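Local coordinates for synaptic vesicle glycoprotein 2C (Homo sapiens, PDB 4JRA) that is a synaptic vesicle membrane glycoprotein whose luminal domain serves as a protein receptor for botulinum neurotoxin A, at residues Thr92-Cys97 with Tyr112-Ser117. Residues are numbered along the deposited sequence; the frame is centred on the assembly and turned at random.
Sequences TYFKNC and YKFIDS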
loop_
_atom_site.group_PDB
_atom_site.type_symbol
_atom_site.label_atom_id
_atom_site.label_comp_id
_atom_site.label_asym_id
_atom_site.label_seq_id
_atom_site.Cartn_x
_atom_site.Cartn_y
_atom_site.Cartn_z
ATOM N N THR D 92 19.905 28.815 -12.945
ATOM C CA THR D 92 20.156 27.511 -13.541
ATOM C C THR D 92 18.812 26.859 -13.823
ATOM O O THR D 92 17.817 27.148 -13.166
ATOM C CB THR D 92 20.988 26.594 -12.625
ATOM O OG1 THR D 92 20.120 25.895 -11.725
ATOM C CG2 THR D 92 22.002 27.410 -11.854
ATOM N N TYR D 93 18.809 25.970 -14.807
ATOM C CA TYR D 93 17.599 25.506 -15.432
ATOM C C TYR D 93 17.821 24.104 -15.916
ATOM O O TYR D 93 18.923 23.729 -16.267
ATOM C CB TYR D 93 17.243 26.412 -16.608
ATOM C CG TYR D 93 16.887 27.818 -16.181
ATOM C CD1 TYR D 93 15.720 28.072 -15.477
ATOM C CD2 TYR D 93 17.713 28.893 -16.479
ATOM C CE1 TYR D 93 15.388 29.356 -15.073
ATOM C CE2 TYR D 93 17.388 30.178 -16.080
ATOM C CZ TYR D 93 16.225 30.403 -15.372
ATOM O OH TYR D 93 15.895 31.681 -14.964
ATOM N N PHE D 94 16.754 23.321 -15.889
ATOM C CA PHE D 94 16.734 21.987 -16.449
ATOM C C PHE D 94 15.659 21.963 -17.532
ATOM O O PHE D 94 14.481 21.884 -17.218
ATOM C CB PHE D 94 16.392 20.992 -15.353
ATOM C CG PHE D 94 17.440 20.886 -14.285
ATOM C CD1 PHE D 94 17.409 21.710 -13.171
ATOM C CD2 PHE D 94 18.450 19.942 -14.384
ATOM C CE1 PHE D 94 18.373 21.596 -12.183
ATOM C CE2 PHE D 94 19.409 19.827 -13.404
ATOM C CZ PHE D 94 19.379 20.651 -12.305
ATOM N N LYS D 95 16.065 22.052 -18.796
ATOM C CA LYS D 95 15.111 22.131 -19.904
ATOM C C LYS D 95 14.975 20.804 -20.639
ATOM O O LYS D 95 15.960 20.217 -21.068
ATOM C CB LYS D 95 15.525 23.229 -20.879
ATOM C CG LYS D 95 15.764 24.583 -20.214
ATOM C CD LYS D 95 16.418 25.546 -21.199
ATOM C CE LYS D 95 16.685 26.919 -20.602
ATOM N NZ LYS D 95 16.936 27.945 -21.661
ATOM N N ASN D 96 13.744 20.334 -20.779
ATOM C CA ASN D 96 13.476 19.117 -21.525
ATOM C C ASN D 96 14.251 17.943 -20.928
ATOM O O ASN D 96 14.871 17.171 -21.665
ATOM C CB ASN D 96 13.861 19.305 -23.002
ATOM C CG ASN D 96 13.634 20.731 -23.498
ATOM O OD1 ASN D 96 14.490 21.594 -23.335
ATOM N ND2 ASN D 96 12.495 20.980 -24.116
ATOM N N CYS D 97 14.231 17.832 -19.593
ATOM C CA CYS D 97 14.996 16.798 -18.864
ATOM C C CYS D 97 14.033 15.785 -18.248
ATOM O O CYS D 97 12.987 16.156 -17.740
ATOM C CB CYS D 97 15.866 17.395 -17.752
ATOM S SG CYS D 97 17.250 18.381 -18.288
ATOM N N TYR D 112 9.924 27.211 -11.691
ATOM C CA TYR D 112 10.388 27.987 -12.836
ATOM C C TYR D 112 11.782 27.558 -13.322
ATOM O O TYR D 112 12.321 28.129 -14.269
ATOM C CB TYR D 112 10.392 29.478 -12.478
ATOM C CG TYR D 112 11.559 29.880 -11.605
ATOM C CD1 TYR D 112 11.525 29.692 -10.234
ATOM C CD2 TYR D 112 12.704 30.430 -12.155
ATOM C CE1 TYR D 112 12.593 30.045 -9.439
ATOM C CE2 TYR D 112 13.776 30.783 -11.364
ATOM C CZ TYR D 112 13.712 30.586 -10.010
ATOM O OH TYR D 112 14.784 30.945 -9.224
ATOM N N LYS D 113 12.360 26.549 -12.679
ATOM C CA LYS D 113 13.698 26.093 -13.032
ATOM C C LYS D 113 13.651 24.919 -14.004
ATOM O O LYS D 113 14.518 24.783 -14.863
ATOM C CB LYS D 113 14.478 25.720 -11.769
ATOM C CG LYS D 113 14.837 26.934 -10.922
ATOM C CD LYS D 113 15.603 26.572 -9.675
ATOM C CE LYS D 113 15.793 27.779 -8.773
ATOM N NZ LYS D 113 16.522 28.875 -9.476
ATOM N N PHE D 114 12.634 24.077 -13.868
ATOM C CA PHE D 114 12.460 22.928 -14.744
ATOM C C PHE D 114 11.459 23.305 -15.818
ATOM O O PHE D 114 10.289 23.512 -15.516
ATOM C CB PHE D 114 11.932 21.732 -13.956
ATOM C CG PHE D 114 12.743 21.388 -12.746
ATOM C CD1 PHE D 114 12.736 22.213 -11.630
ATOM C CD2 PHE D 114 13.471 20.225 -12.695
ATOM C CE1 PHE D 114 13.476 21.892 -10.503
ATOM C CE2 PHE D 114 14.214 19.903 -11.564
ATOM C CZ PHE D 114 14.212 20.736 -10.473
ATOM N N ILE D 115 11.908 23.401 -17.064
ATOM C CA ILE D 115 11.038 23.849 -18.155
ATOM C C ILE D 115 10.692 22.707 -19.134
ATOM O O ILE D 115 11.570 21.965 -19.576
ATOM C CB ILE D 115 11.664 25.054 -18.881
ATOM C CG1 ILE D 115 11.835 26.226 -17.905
ATOM C CG2 ILE D 115 10.801 25.498 -20.044
ATOM C CD1 ILE D 115 10.509 26.767 -17.311
ATOM N N ASP D 116 9.405 22.593 -19.462
ATOM C CA ASP D 116 8.876 21.493 -20.266
ATOM C C ASP D 116 9.445 20.226 -19.684
ATOM O O ASP D 116 10.158 19.473 -20.345
ATOM C CB ASP D 116 9.208 21.667 -21.755
ATOM C CG ASP D 116 8.549 22.915 -22.364
ATOM O OD1 ASP D 116 7.516 23.351 -21.816
ATOM O OD2 ASP D 116 9.067 23.464 -23.373
ATOM N N SER D 117 9.086 20.018 -18.419
ATOM C CA SER D 117 9.709 19.037 -17.529
ATOM C C SER D 117 8.952 17.702 -17.397
ATOM O O SER D 117 7.789 17.590 -17.805
ATOM C CB SER D 117 9.876 19.669 -16.129
ATOM O OG SER D 117 8.800 20.549 -15.798
#
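Phe94 and Phe114 lie side by side and point the same way. They are paired in register on parallel strands, which puts both on the same face of the sheet. Both have CG anti to the carbonyl carbon, so the rings keep a similar tilt. The ring planes are near parallel, 17° apart, but slid so far that they barely overlap. Phe94 CD1 sits over one face of the Phe114 ring, toward its rim, 4.0 Å from Phe114 CE2. Phe74 meets Phe94 in the neighbouring coil and extends the row.

Tyr93 meets the other strand differently. Its ring turns an edge to the backbone, and Tyr93 CE1 lies 3.4 Å from Tyr112 O, near the ring plane. Lys113 CG rests over the centre of the Tyr112 ring. The lysine chain then bends at its end, and Lys113 NZ donates a hydrogen bond to Tyr112 OH at 2.7 Å. Lys113 CG also packs on Thr92 O.

Three backbone hydrogen bonds join the parallel strands. Phe94 N donates to Lys113 O at 2.9 Å, Ile115 N to Phe94 O, and Asn96 N to Ile115 O.

Parallel pairing of successive coils, with phenylalanines stacked inside, is characteristic of the right-handed quadrilateral beta-helix of pentapeptide-repeat proteins.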